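Local coordinates for periplasmic binding protein/LacI transcriptional regulator (Burkholderia multivorans, PDB 4YLE) that probably binds a simple sugar in the periplasm as the solute-binding component of an ABC transporter, at residues 46-50 with 277-283; 78-82 with 100-106; 120-126 with 139-144; 168-172 with 183-187; 235-239 with 259-265. One frame throughout, in Å; residues are numbered along the deposited sequence.

The five contacts are spread over the two alpha/beta lobes of a type I periplasmic binding protein fold. Interactions 1, 2 and 3 belong to the lobe built on the mixed sheet containing strands 34-39, 95-98, 119-123 and 141-144; interactions 4 and 5 belong to the lobe with the parallel sheet 196-202, 166-171, 226-229, 252-254. Interactions 2 to 5 follow one another along the chain, and interaction 1 spans them all, joining helix 45-60 to helix 279-295. Centres of interactions 1 and 3 lie about 13 Å apart; their Gln277 and Asp124 meet an unidentified ligand, consistent with the cleft between lobes where this family binds its solute. Centres of interactions 2 and 5 are about 27 Å apart.

Interaction 1: residues 46-50 with 277-283; sequences FFLTM and QYAAKQA
Ala279 places its methyl over one face of the Phe46 ring, with CB 3.8 Å from the ring centroid, a CH-pi contact. Gln277 passes across the same ring at roughly a right angle: its NE2 comes within 3.3 Å of Phe46 CE1, and the amide and ring planes are tilted 37° apart. One turn further along, Met50 (a selenomethionine) runs alongside Ala279 to Ala283, where Met50 CG and Ala283 CB are only 3.5 Å apart, tighter than usual carbon contact. Met50 CG also lies 3.4 Å from Ala279 O. Small alanines thus face large side chains, and the axes of the two short helical segments approach to 8.4 Å at a crossing angle of -54°. These are helices 45-60 and 279-295 of the first alpha/beta lobe, where Phe47 and Met50 also rest on Met39, and Ala283 on Leu37, both in strand 34-39. The Phe46 ring is directed at its partners because CG stands anti to the backbone N (chi1 -180°). Behind it, Gln282 NE2 reaches the edge of the ring and donates twice to Gln277, to O at 2.9 Å and to OE1 at 3.1 Å, approaching both from above the carbonyl planes. Gln277 is further fixed through NE2, which hydrogen-bonds Asp257 OD1 and an oxygen of the unidentified ligand, while Tyr278 occupies the N-cap position of helix 279-295.

Interaction 2: residues 78-82 with 100-106; sequences TANQI and PADSKAL
Gln81 reaches from helix 78-90 into the loop 100-106, its CB directed at that loop and its chain extended, with CG anti to the backbone N (chi1 -163°). Beyond CB and CG, the amide carbon Gln81 CD comes 4.0 Å from Ala101 CB. At the tip Gln81 OE1 accepts from Ala101 N at 2.7 Å, with an N-H...O angle of 157° and the donor tilted 19° from the carbonyl plane. Gln81 OE1 also touches Leu106 CG at 3.4 Å, and the two side chains cross at about a right angle. The other end of the amide, NE2, donates to Ala99 O and Met39 O, so both ends of the group are held and its orientation is defined. Thr78, about one turn before Gln81, and Ile82, directly after it, supply apolar contacts: Thr78 CG2 lies 3.7 Å from Leu106 CD2, and Ile82 CG1 lies 3.7 Å from Leu106 CD1. The hydroxyl of Thr78 connects to the loop through water, one molecule standing 3.0 Å from Thr78 OG1 and donating to Ala101 O at 2.9 Å. Asp102 shapes the loop from within, its OD1 accepting from both Lys104 N and Ala105 N. This Asx turn lies in the connection from strand 95-98 to helix 107-115, a beta-alpha loop of the Rossmann-like lobe of a type I periplasmic binding protein.

Interaction 3: residues 120-126 with 139-144; sequences VVNIDNR and VPFVGP
Asn122 and Phe141 form a parallel bridge at the close-packed centre of this contact. Asn122 N donates to Pro140 O at 3.0 Å and Asn122 O accepts from Val142 N at 2.8 Å, both bonds nearly straight. The ladder ends with a longer bond, Asp124 N to Val142 O at 3.2 Å. Beside it the Phe141 ring, CG anti to the backbone N (chi1 -178°), lies back against the chain that leaves strand 119-123: CZ is 3.6 Å from Asp124 O, and Asn122 presents its amide with the two planes 70° apart. Asn122 ND2 donates to Asn125 O, which ties down the loop that the ring abuts, and its OD1 accepts from Leu127 N. A water bridges Asn122 OD1 and Val139 O. Toward solvent, exposed Arg126 folds over one face of the Phe141 ring; Arg126 CB sits 4.0 Å from the ring centroid, while the guanidinium, tilted 35° from the ring, holds Phe141 CD2 over its centre. Here a water accepts from Arg126 NH2 at 2.8 Å and donates to Pro144 O. Asp124 OD2 forms a salt bridge with Lys40, and OD1 hydrogen-bonds the unidentified ligand. The strands belong to the beta-alpha-beta unit 119-123, 129-133, 141-144; strand 95-98 pairs with Val121 and Ile123, strand 308-314 pairs with Gly143, helix 279-295 packs on Val142, and helix 107-115 packs on Val120 and Val139.

Interaction 4: residues 168-172 with 183-187; sequences GIVEG and TAGFQ
Glu171 is stretched out by two torsions near 180° (chi1 and chi2), and Thr183 turns OG1 to the side of its own backbone N (chi1 -69°), which brings carboxylate and hydroxyl together. Thr183 OG1 donates at 2.6 Å to Glu171 OE2, which accepts with its anti lone pair, the one facing away from OE1. The two side chains meet at about a right angle, and the hydroxyl OG1 of Thr183 also lies 3.4 Å from Glu171 CG. Glu171 OE1 is hydrogen-bonded to Ser174 OG, and this second partner helps to set the plane of the carboxylate. Two residues back on the strand, Ile169 supplies the apolar half of the contact. Ile169 CD1 rests 3.8 Å from Phe186 CB and equally far from Gln187 CG, and Ile169 CG2 approaches Thr183 OG1 at 3.8 Å. Strand and helix segments run almost antiparallel, at 165°, with axes 9.6 Å apart, as expected when a helix returns over a parallel sheet in a beta-alpha-beta unit. Strand 166-171 pairs with strands 196-202 and 226-229, Phe186 also touches Leu228 and helix 146-160, and helix 207-220 packs on Val170, which points away from helix 177-193.

Interaction 5: residues 235-239 with 259-265; sequences AIGAV and INAIKPM
Ala235 and Val239, which both meet the opposite segment, are joined along helix 232-244 by the backbone bond from Val239 N to Ala235 O, 2.8 Å long. The contact itself is apolar, and it packs this helix of the second alpha/beta lobe against the turn and helix that follow strand 252-254 in the type I periplasmic binding protein fold. Ile236 is the projecting residue. Ile236 CG1 lies beside the backbone N (chi1 -71°), and with chi2 at 169° the chain extends to put Ile236 CD1 3.8 Å from Ile259 CD1 and 3.8 Å from Ala261 CB. Ile262 crosses obliquely nearer its base, with CD1 at 3.9 Å from Ile236 CG1. Ala235 CB meets the same Ile262 CD1 at 4.4 Å, a looser touch. The turn is anchored from outside by Ile259 N bonding to Asp232 OD2, and by Asn260 N bonding to Glu45 OE2 from the other lobe. Met265, a selenomethionine with an extended chain, comes in at about a right angle to Ile236, its CE 3.9 Å from Ile236 CG1. Met265 SE lies 4.2 Å from Val239 CG2.

Interaction 1: residues 46-50 with 277-283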
# COMPACT_ATOMS: atom_id res chain seq x y z
N PHE A 46 5.84 -3.81 5.73
CA PHE A 46 5.67 -2.47 5.18
C PHE A 46 5.25 -1.48 6.27
O PHE A 46 5.79 -0.37 6.38
CB PHE A 46 4.63 -2.51 4.07
CG PHE A 46 4.38 -1.16 3.44
CD1 PHE A 46 5.21 -0.66 2.45
CD2 PHE A 46 3.28 -0.40 3.81
CE1 PHE A 46 4.97 0.58 1.86
CE2 PHE A 46 3.01 0.82 3.23
CZ PHE A 46 3.86 1.32 2.26
N PHE A 47 4.27 -1.86 7.08
CA PHE A 47 3.79 -0.96 8.11
C PHE A 47 4.68 -0.92 9.31
O PHE A 47 4.75 0.11 10.00
CB PHE A 47 2.35 -1.30 8.45
CG PHE A 47 1.44 -1.00 7.31
CD1 PHE A 47 1.21 0.31 6.94
CD2 PHE A 47 0.89 -2.01 6.56
CE1 PHE A 47 0.41 0.60 5.84
CE2 PHE A 47 0.09 -1.73 5.46
CZ PHE A 47 -0.13 -0.43 5.10
N LEU A 48 5.37 -2.03 9.60
CA LEU A 48 6.32 -1.99 10.70
C LEU A 48 7.46 -1.03 10.35
O LEU A 48 7.88 -0.25 11.20
CB LEU A 48 6.84 -3.39 11.01
CG LEU A 48 5.68 -4.32 11.39
CD1 LEU A 48 6.26 -5.67 11.72
CD2 LEU A 48 4.81 -3.79 12.56
N THR A 49 7.88 -1.03 9.09
CA THR A 49 8.88 -0.09 8.58
C THR A 49 8.38 1.35 8.65
O THR A 49 9.09 2.27 9.07
CB THR A 49 9.25 -0.45 7.13
OG1 THR A 49 9.98 -1.68 7.15
CG2 THR A 49 10.12 0.63 6.49
N MSE A 50 7.13 1.53 8.27
CA MSE A 50 6.48 2.83 8.35
C MSE A 50 6.46 3.31 9.80
O MSE A 50 6.84 4.46 10.06
CB MSE A 50 5.05 2.77 7.82
CG MSE A 50 4.36 4.10 7.84
SE MSE A 50 2.50 4.01 7.28
CE MSE A 50 2.85 3.81 5.40
N GLN A 277 8.43 2.03 -2.27
CA GLN A 277 7.51 3.18 -2.25
C GLN A 277 7.64 3.93 -0.94
O GLN A 277 6.80 4.79 -0.62
CB GLN A 277 6.05 2.75 -2.48
CG GLN A 277 5.54 1.78 -1.42
CD GLN A 277 4.02 1.67 -1.37
OE1 GLN A 277 3.32 2.65 -1.56
NE2 GLN A 277 3.51 0.47 -1.09
N TYR A 278 8.70 3.64 -0.19
CA TYR A 278 9.12 4.50 0.91
C TYR A 278 8.04 4.75 1.96
O TYR A 278 7.51 5.87 2.16
CB TYR A 278 9.64 5.79 0.31
CG TYR A 278 10.75 5.49 -0.69
CD1 TYR A 278 11.93 4.91 -0.28
CD2 TYR A 278 10.61 5.81 -2.04
CE1 TYR A 278 12.95 4.62 -1.19
CE2 TYR A 278 11.64 5.53 -2.95
CZ TYR A 278 12.80 4.94 -2.52
OH TYR A 278 13.84 4.68 -3.41
N ALA A 279 7.77 3.69 2.70
CA ALA A 279 6.78 3.70 3.76
C ALA A 279 7.01 4.78 4.82
O ALA A 279 6.08 5.51 5.22
CB ALA A 279 6.74 2.35 4.41
N ALA A 280 8.25 4.86 5.29
CA ALA A 280 8.59 5.76 6.36
C ALA A 280 8.39 7.18 5.85
O ALA A 280 7.91 8.03 6.56
CB ALA A 280 10.01 5.55 6.81
N LYS A 281 8.82 7.44 4.62
CA LYS A 281 8.64 8.77 4.02
C LYS A 281 7.17 9.16 3.99
O LYS A 281 6.84 10.28 4.32
CB LYS A 281 9.22 8.80 2.61
CG LYS A 281 9.03 10.16 1.90
CD LYS A 281 9.22 10.00 0.39
CE LYS A 281 10.63 10.12 -0.00
NZ LYS A 281 11.14 11.49 0.20
N GLN A 282 6.29 8.24 3.60
CA GLN A 282 4.87 8.58 3.50
C GLN A 282 4.32 9.01 4.83
O GLN A 282 3.60 10.06 4.93
CB GLN A 282 4.06 7.42 2.96
CG GLN A 282 4.39 7.09 1.53
CD GLN A 282 3.48 6.04 0.99
OE1 GLN A 282 2.26 6.17 1.07
NE2 GLN A 282 4.05 5.00 0.39
N ALA A 283 4.69 8.29 5.89
CA ALA A 283 4.18 8.62 7.22
C ALA A 283 4.79 9.94 7.71
O ALA A 283 4.10 10.77 8.31
CB ALA A 283 4.46 7.54 8.19

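Interaction 2: residues 78-82 with 100-106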
# COMPACT_ATOMS: atom_id res chain seq x y z
N THR A 78 -11.18 -3.67 8.15
CA THR A 78 -11.76 -2.33 8.03
C THR A 78 -12.52 -1.93 9.29
O THR A 78 -12.37 -0.80 9.78
CB THR A 78 -12.70 -2.26 6.81
OG1 THR A 78 -11.95 -2.58 5.62
CG2 THR A 78 -13.31 -0.89 6.65
N ALA A 79 -13.35 -2.84 9.81
CA ALA A 79 -14.18 -2.51 10.98
C ALA A 79 -13.35 -1.96 12.15
O ALA A 79 -13.66 -0.91 12.75
CB ALA A 79 -14.98 -3.75 11.43
N ASN A 80 -12.27 -2.67 12.47
CA ASN A 80 -11.39 -2.26 13.54
C ASN A 80 -10.63 -0.98 13.23
O ASN A 80 -10.30 -0.21 14.12
CB ASN A 80 -10.38 -3.35 13.89
CG ASN A 80 -9.73 -3.10 15.24
OD1 ASN A 80 -10.41 -2.72 16.20
ND2 ASN A 80 -8.43 -3.29 15.32
N GLN A 81 -10.28 -0.77 11.97
CA GLN A 81 -9.57 0.46 11.65
C GLN A 81 -10.51 1.61 11.94
O GLN A 81 -10.09 2.60 12.52
CB GLN A 81 -9.10 0.51 10.21
CG GLN A 81 -8.03 1.60 10.01
CD GLN A 81 -7.55 1.69 8.59
OE1 GLN A 81 -8.35 1.86 7.68
NE2 GLN A 81 -6.23 1.60 8.39
N ILE A 82 -11.78 1.45 11.59
CA ILE A 82 -12.76 2.50 11.85
C ILE A 82 -12.84 2.74 13.35
O ILE A 82 -12.92 3.89 13.79
CB ILE A 82 -14.15 2.15 11.26
CG1 ILE A 82 -14.09 2.23 9.73
CG2 ILE A 82 -15.24 3.10 11.79
CD1 ILE A 82 -15.31 1.72 9.00
N PRO A 100 -5.82 4.13 4.76
CA PRO A 100 -7.11 3.46 4.95
C PRO A 100 -7.18 2.06 4.37
O PRO A 100 -6.64 1.80 3.29
CB PRO A 100 -8.09 4.41 4.25
CG PRO A 100 -7.30 5.15 3.27
CD PRO A 100 -5.92 5.29 3.84
N ALA A 101 -7.83 1.15 5.10
CA ALA A 101 -7.94 -0.25 4.69
C ALA A 101 -8.92 -0.44 3.54
O ALA A 101 -8.88 -1.46 2.83
CB ALA A 101 -8.36 -1.10 5.87
N ASP A 102 -9.81 0.55 3.38
CA ASP A 102 -10.86 0.57 2.36
C ASP A 102 -11.00 2.01 1.87
O ASP A 102 -11.10 2.91 2.69
CB ASP A 102 -12.17 0.07 2.95
CG ASP A 102 -13.25 -0.13 1.91
OD1 ASP A 102 -13.55 0.82 1.14
OD2 ASP A 102 -13.83 -1.24 1.87
N SER A 103 -10.96 2.25 0.56
CA SER A 103 -10.96 3.62 0.04
C SER A 103 -12.32 4.34 0.17
O SER A 103 -12.40 5.57 0.10
CB SER A 103 -10.54 3.60 -1.42
OG SER A 103 -9.13 3.36 -1.50
N LYS A 104 -13.38 3.57 0.33
CA LYS A 104 -14.71 4.15 0.54
C LYS A 104 -15.19 4.10 1.99
O LYS A 104 -15.81 5.04 2.51
CB LYS A 104 -15.75 3.44 -0.33
CG LYS A 104 -15.56 3.66 -1.82
CD LYS A 104 -16.82 3.27 -2.58
CE LYS A 104 -16.54 2.77 -3.98
NZ LYS A 104 -15.88 1.43 -3.96
N ALA A 105 -14.92 2.97 2.64
CA ALA A 105 -15.54 2.68 3.92
C ALA A 105 -15.01 3.53 5.07
O ALA A 105 -15.69 3.69 6.08
CB ALA A 105 -15.38 1.21 4.25
N LEU A 106 -13.79 4.04 4.93
CA LEU A 106 -13.22 4.88 5.98
C LEU A 106 -13.69 6.34 5.86
O LEU A 106 -13.39 7.14 6.72
CB LEU A 106 -11.68 4.83 5.95
CG LEU A 106 -11.02 3.79 6.86
CD1 LEU A 106 -11.19 4.14 8.33
CD2 LEU A 106 -11.59 2.41 6.60
O HOH W 1 -9.97 -3.94 3.77
O HOH W 2 -13.43 -3.04 3.53

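Interaction 3: residues 120-126 with 139-144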
# COMPACT_ATOMS: atom_id res chain seq x y z
N VAL A 120 -7.07 15.86 9.15
CA VAL A 120 -6.81 14.51 8.62
C VAL A 120 -6.01 14.59 7.34
O VAL A 120 -6.36 15.33 6.44
CB VAL A 120 -8.12 13.76 8.35
CG1 VAL A 120 -7.84 12.36 7.82
CG2 VAL A 120 -8.99 13.74 9.62
N VAL A 121 -4.95 13.78 7.28
CA VAL A 121 -4.12 13.62 6.11
C VAL A 121 -4.19 12.15 5.74
O VAL A 121 -4.11 11.30 6.60
CB VAL A 121 -2.67 14.03 6.38
CG1 VAL A 121 -1.82 13.84 5.16
CG2 VAL A 121 -2.59 15.50 6.86
N ASN A 122 -4.34 11.92 4.45
CA ASN A 122 -4.51 10.60 3.85
C ASN A 122 -3.15 10.20 3.30
O ASN A 122 -2.57 10.96 2.52
CB ASN A 122 -5.57 10.73 2.76
CG ASN A 122 -5.90 9.45 2.01
OD1 ASN A 122 -6.65 9.53 1.05
ND2 ASN A 122 -5.38 8.29 2.44
N ILE A 123 -2.66 9.03 3.68
CA ILE A 123 -1.47 8.49 3.04
C ILE A 123 -1.69 7.10 2.44
O ILE A 123 -2.68 6.46 2.75
CB ILE A 123 -0.28 8.39 4.01
CG1 ILE A 123 -0.51 7.32 5.08
CG2 ILE A 123 -0.00 9.79 4.66
CD1 ILE A 123 0.69 7.13 6.06
N ASP A 124 -0.76 6.69 1.55
CA ASP A 124 -0.63 5.31 1.04
C ASP A 124 -1.72 4.96 0.03
O ASP A 124 -1.47 4.86 -1.17
CB ASP A 124 -0.63 4.32 2.20
CG ASP A 124 -0.53 2.87 1.74
OD1 ASP A 124 -0.06 2.63 0.62
OD2 ASP A 124 -0.92 1.96 2.51
N ASN A 125 -2.94 4.80 0.53
CA ASN A 125 -4.06 4.41 -0.29
C ASN A 125 -5.09 5.53 -0.30
O ASN A 125 -5.62 5.88 0.74
CB ASN A 125 -4.69 3.13 0.23
CG ASN A 125 -5.96 2.80 -0.48
OD1 ASN A 125 -6.07 2.95 -1.72
ND2 ASN A 125 -6.95 2.30 0.28
N ARG A 126 -5.35 6.08 -1.46
CA ARG A 126 -6.18 7.25 -1.54
C ARG A 126 -7.65 6.93 -1.31
O ARG A 126 -8.19 6.01 -1.90
CB ARG A 126 -5.99 7.94 -2.88
CG ARG A 126 -6.49 9.37 -2.91
CD ARG A 126 -6.58 9.88 -4.32
NE ARG A 126 -5.28 9.84 -4.99
CZ ARG A 126 -4.53 10.91 -5.23
NH1 ARG A 126 -4.93 12.14 -4.87
NH2 ARG A 126 -3.36 10.75 -5.85
N VAL A 139 -9.49 16.21 1.78
CA VAL A 139 -8.45 15.49 2.49
C VAL A 139 -7.17 15.46 1.65
O VAL A 139 -7.13 14.80 0.60
CB VAL A 139 -8.89 14.05 2.83
CG1 VAL A 139 -7.85 13.37 3.71
CG2 VAL A 139 -10.25 14.07 3.54
N PRO A 140 -6.13 16.18 2.09
CA PRO A 140 -4.85 16.09 1.37
C PRO A 140 -4.31 14.68 1.33
O PRO A 140 -4.49 13.93 2.28
CB PRO A 140 -3.92 17.01 2.18
CG PRO A 140 -4.51 17.06 3.51
CD PRO A 140 -6.00 17.02 3.29
N PHE A 141 -3.66 14.33 0.22
CA PHE A 141 -3.08 13.01 0.03
C PHE A 141 -1.57 13.12 -0.09
O PHE A 141 -1.06 14.02 -0.78
CB PHE A 141 -3.68 12.32 -1.21
CG PHE A 141 -3.15 10.93 -1.41
CD1 PHE A 141 -3.46 9.94 -0.50
CD2 PHE A 141 -2.31 10.62 -2.46
CE1 PHE A 141 -2.93 8.64 -0.66
CE2 PHE A 141 -1.81 9.34 -2.61
CZ PHE A 141 -2.12 8.37 -1.71
N VAL A 142 -0.88 12.24 0.64
CA VAL A 142 0.55 11.99 0.50
C VAL A 142 0.76 10.53 0.16
O VAL A 142 0.46 9.64 0.96
CB VAL A 142 1.29 12.35 1.79
CG1 VAL A 142 2.78 12.08 1.67
CG2 VAL A 142 1.00 13.79 2.17
N GLY A 143 1.25 10.26 -1.04
CA GLY A 143 1.60 8.92 -1.41
C GLY A 143 2.00 8.85 -2.87
O GLY A 143 2.07 9.88 -3.57
N PRO A 144 2.26 7.63 -3.33
CA PRO A 144 2.77 7.38 -4.67
C PRO A 144 1.72 7.25 -5.75
O PRO A 144 0.55 6.98 -5.51
CB PRO A 144 3.50 6.07 -4.50
CG PRO A 144 2.68 5.34 -3.50
CD PRO A 144 2.32 6.42 -2.50
O HOH W 3 -7.33 11.87 -0.13
O HOH W 4 -1.05 6.12 -3.46
O HOH W 5 -1.79 8.56 -6.53

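Interaction 4: residues 168-172 with 183-187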
# COMPACT_ATOMS: atom_id res chain seq x y z
N GLY A 168 -0.27 -13.95 -14.92
CA GLY A 168 -1.36 -13.68 -14.01
C GLY A 168 -1.01 -12.55 -13.09
O GLY A 168 0.15 -12.35 -12.76
N ILE A 169 -2.03 -11.77 -12.71
CA ILE A 169 -1.88 -10.68 -11.76
C ILE A 169 -2.58 -11.04 -10.45
O ILE A 169 -3.78 -11.34 -10.43
CB ILE A 169 -2.44 -9.37 -12.33
CG1 ILE A 169 -1.67 -9.01 -13.59
CG2 ILE A 169 -2.35 -8.23 -11.29
CD1 ILE A 169 -2.18 -7.77 -14.32
N VAL A 170 -1.81 -11.02 -9.38
CA VAL A 170 -2.32 -11.23 -8.04
C VAL A 170 -2.49 -9.84 -7.40
O VAL A 170 -1.52 -9.16 -7.10
CB VAL A 170 -1.40 -12.12 -7.20
CG1 VAL A 170 -2.08 -12.49 -5.87
CG2 VAL A 170 -1.06 -13.37 -7.96
N GLU A 171 -3.74 -9.45 -7.22
CA GLU A 171 -4.13 -8.09 -6.87
C GLU A 171 -4.35 -7.90 -5.38
O GLU A 171 -4.64 -8.85 -4.66
CB GLU A 171 -5.40 -7.80 -7.66
CG GLU A 171 -6.14 -6.58 -7.39
CD GLU A 171 -7.21 -6.46 -8.42
OE1 GLU A 171 -8.34 -6.97 -8.22
OE2 GLU A 171 -6.87 -5.91 -9.47
N GLY A 172 -4.18 -6.68 -4.90
CA GLY A 172 -4.54 -6.37 -3.51
C GLY A 172 -6.06 -6.36 -3.31
O GLY A 172 -6.84 -6.79 -4.17
N THR A 183 -2.66 -2.94 -10.37
CA THR A 183 -3.09 -3.86 -11.41
C THR A 183 -3.07 -3.16 -12.78
O THR A 183 -2.63 -3.73 -13.77
CB THR A 183 -4.49 -4.45 -11.08
OG1 THR A 183 -4.33 -5.33 -9.95
CG2 THR A 183 -5.07 -5.22 -12.29
N ALA A 184 -3.52 -1.92 -12.84
CA ALA A 184 -3.53 -1.19 -14.10
C ALA A 184 -2.11 -0.97 -14.64
O ALA A 184 -1.87 -1.15 -15.83
CB ALA A 184 -4.26 0.14 -13.92
N GLY A 185 -1.16 -0.58 -13.77
CA GLY A 185 0.23 -0.43 -14.18
C GLY A 185 0.83 -1.73 -14.70
O GLY A 185 1.54 -1.74 -15.72
N PHE A 186 0.52 -2.83 -14.02
CA PHE A 186 0.97 -4.14 -14.46
C PHE A 186 0.38 -4.46 -15.83
O PHE A 186 1.08 -4.90 -16.73
CB PHE A 186 0.55 -5.21 -13.44
CG PHE A 186 1.41 -5.28 -12.18
CD1 PHE A 186 2.79 -5.09 -12.22
CD2 PHE A 186 0.86 -5.71 -10.98
CE1 PHE A 186 3.56 -5.22 -11.07
CE2 PHE A 186 1.65 -5.83 -9.82
CZ PHE A 186 2.98 -5.61 -9.88
N GLN A 187 -0.91 -4.22 -15.99
CA GLN A 187 -1.57 -4.46 -17.29
C GLN A 187 -0.91 -3.60 -18.39
O GLN A 187 -0.67 -4.07 -19.47
CB GLN A 187 -3.07 -4.17 -17.24
CG GLN A 187 -3.89 -4.99 -16.26
CD GLN A 187 -4.67 -6.11 -16.89
OE1 GLN A 187 -4.29 -6.65 -17.94
NE2 GLN A 187 -5.77 -6.48 -16.26

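Interaction 5: residues 235-239 with 259-265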
# COMPACT_ATOMS: atom_id res chain seq x y z
N ALA A 235 3.62 -11.76 -3.08
CA ALA A 235 4.72 -12.34 -3.85
C ALA A 235 5.38 -13.49 -3.10
O ALA A 235 5.74 -14.48 -3.72
CB ALA A 235 5.74 -11.29 -4.19
N ILE A 236 5.51 -13.37 -1.77
CA ILE A 236 6.06 -14.45 -0.94
C ILE A 236 5.14 -15.65 -1.07
O ILE A 236 5.60 -16.79 -1.24
CB ILE A 236 6.21 -14.01 0.54
CG1 ILE A 236 7.34 -13.00 0.64
CG2 ILE A 236 6.43 -15.21 1.46
CD1 ILE A 236 7.44 -12.28 2.00
N GLY A 237 3.83 -15.42 -1.01
CA GLY A 237 2.88 -16.48 -1.27
C GLY A 237 3.07 -17.11 -2.63
O GLY A 237 3.08 -18.37 -2.75
N ALA A 238 3.25 -16.28 -3.66
CA ALA A 238 3.43 -16.78 -5.04
C ALA A 238 4.74 -17.58 -5.21
O ALA A 238 4.75 -18.62 -5.87
CB ALA A 238 3.37 -15.60 -6.02
N VAL A 239 5.82 -17.13 -4.59
CA VAL A 239 7.07 -17.88 -4.56
C VAL A 239 6.86 -19.30 -3.98
O VAL A 239 7.31 -20.30 -4.56
CB VAL A 239 8.16 -17.10 -3.75
CG1 VAL A 239 9.33 -18.00 -3.33
CG2 VAL A 239 8.67 -15.98 -4.57
N ILE A 259 10.13 -5.17 1.07
CA ILE A 259 10.31 -5.58 2.47
C ILE A 259 11.56 -6.44 2.64
O ILE A 259 12.02 -7.08 1.70
CB ILE A 259 9.09 -6.34 3.02
CG1 ILE A 259 8.91 -7.67 2.29
CG2 ILE A 259 7.85 -5.43 2.93
CD1 ILE A 259 7.75 -8.53 2.78
N ASN A 260 12.12 -6.44 3.84
CA ASN A 260 13.34 -7.22 4.08
C ASN A 260 13.18 -8.66 3.69
O ASN A 260 14.12 -9.26 3.16
CB ASN A 260 13.75 -7.15 5.55
CG ASN A 260 14.27 -5.81 5.91
OD1 ASN A 260 15.12 -5.27 5.20
ND2 ASN A 260 13.75 -5.23 7.00
N ALA A 261 12.00 -9.23 3.93
CA ALA A 261 11.82 -10.66 3.65
C ALA A 261 12.06 -10.95 2.16
O ALA A 261 12.40 -12.06 1.79
CB ALA A 261 10.43 -11.13 4.08
N ILE A 262 11.90 -9.94 1.31
CA ILE A 262 12.01 -10.16 -0.13
C ILE A 262 13.47 -10.11 -0.60
O ILE A 262 13.80 -10.55 -1.70
CB ILE A 262 11.16 -9.13 -0.93
CG1 ILE A 262 10.53 -9.79 -2.15
CG2 ILE A 262 11.95 -7.90 -1.34
CD1 ILE A 262 9.36 -10.71 -1.82
N LYS A 263 14.36 -9.59 0.23
CA LYS A 263 15.74 -9.41 -0.21
C LYS A 263 16.51 -10.70 -0.48
O LYS A 263 17.18 -10.80 -1.50
CB LYS A 263 16.47 -8.54 0.80
CG LYS A 263 15.92 -7.13 0.75
CD LYS A 263 16.48 -6.23 1.83
CE LYS A 263 15.66 -4.96 1.91
NZ LYS A 263 16.31 -4.00 2.82
N PRO A 264 16.39 -11.71 0.39
CA PRO A 264 17.07 -12.96 0.04
C PRO A 264 16.51 -13.56 -1.25
O PRO A 264 17.20 -14.25 -1.99
CB PRO A 264 16.79 -13.88 1.23
CG PRO A 264 16.36 -12.97 2.33
CD PRO A 264 15.69 -11.82 1.68
N MSE A 265 15.24 -13.28 -1.52
CA MSE A 265 14.59 -13.82 -2.70
C MSE A 265 15.04 -13.10 -3.98
O MSE A 265 15.18 -13.75 -5.01
CB MSE A 265 13.08 -13.76 -2.53
CG MSE A 265 12.65 -14.52 -1.30
SE MSE A 265 10.72 -14.66 -1.20
CE MSE A 265 10.54 -15.31 0.64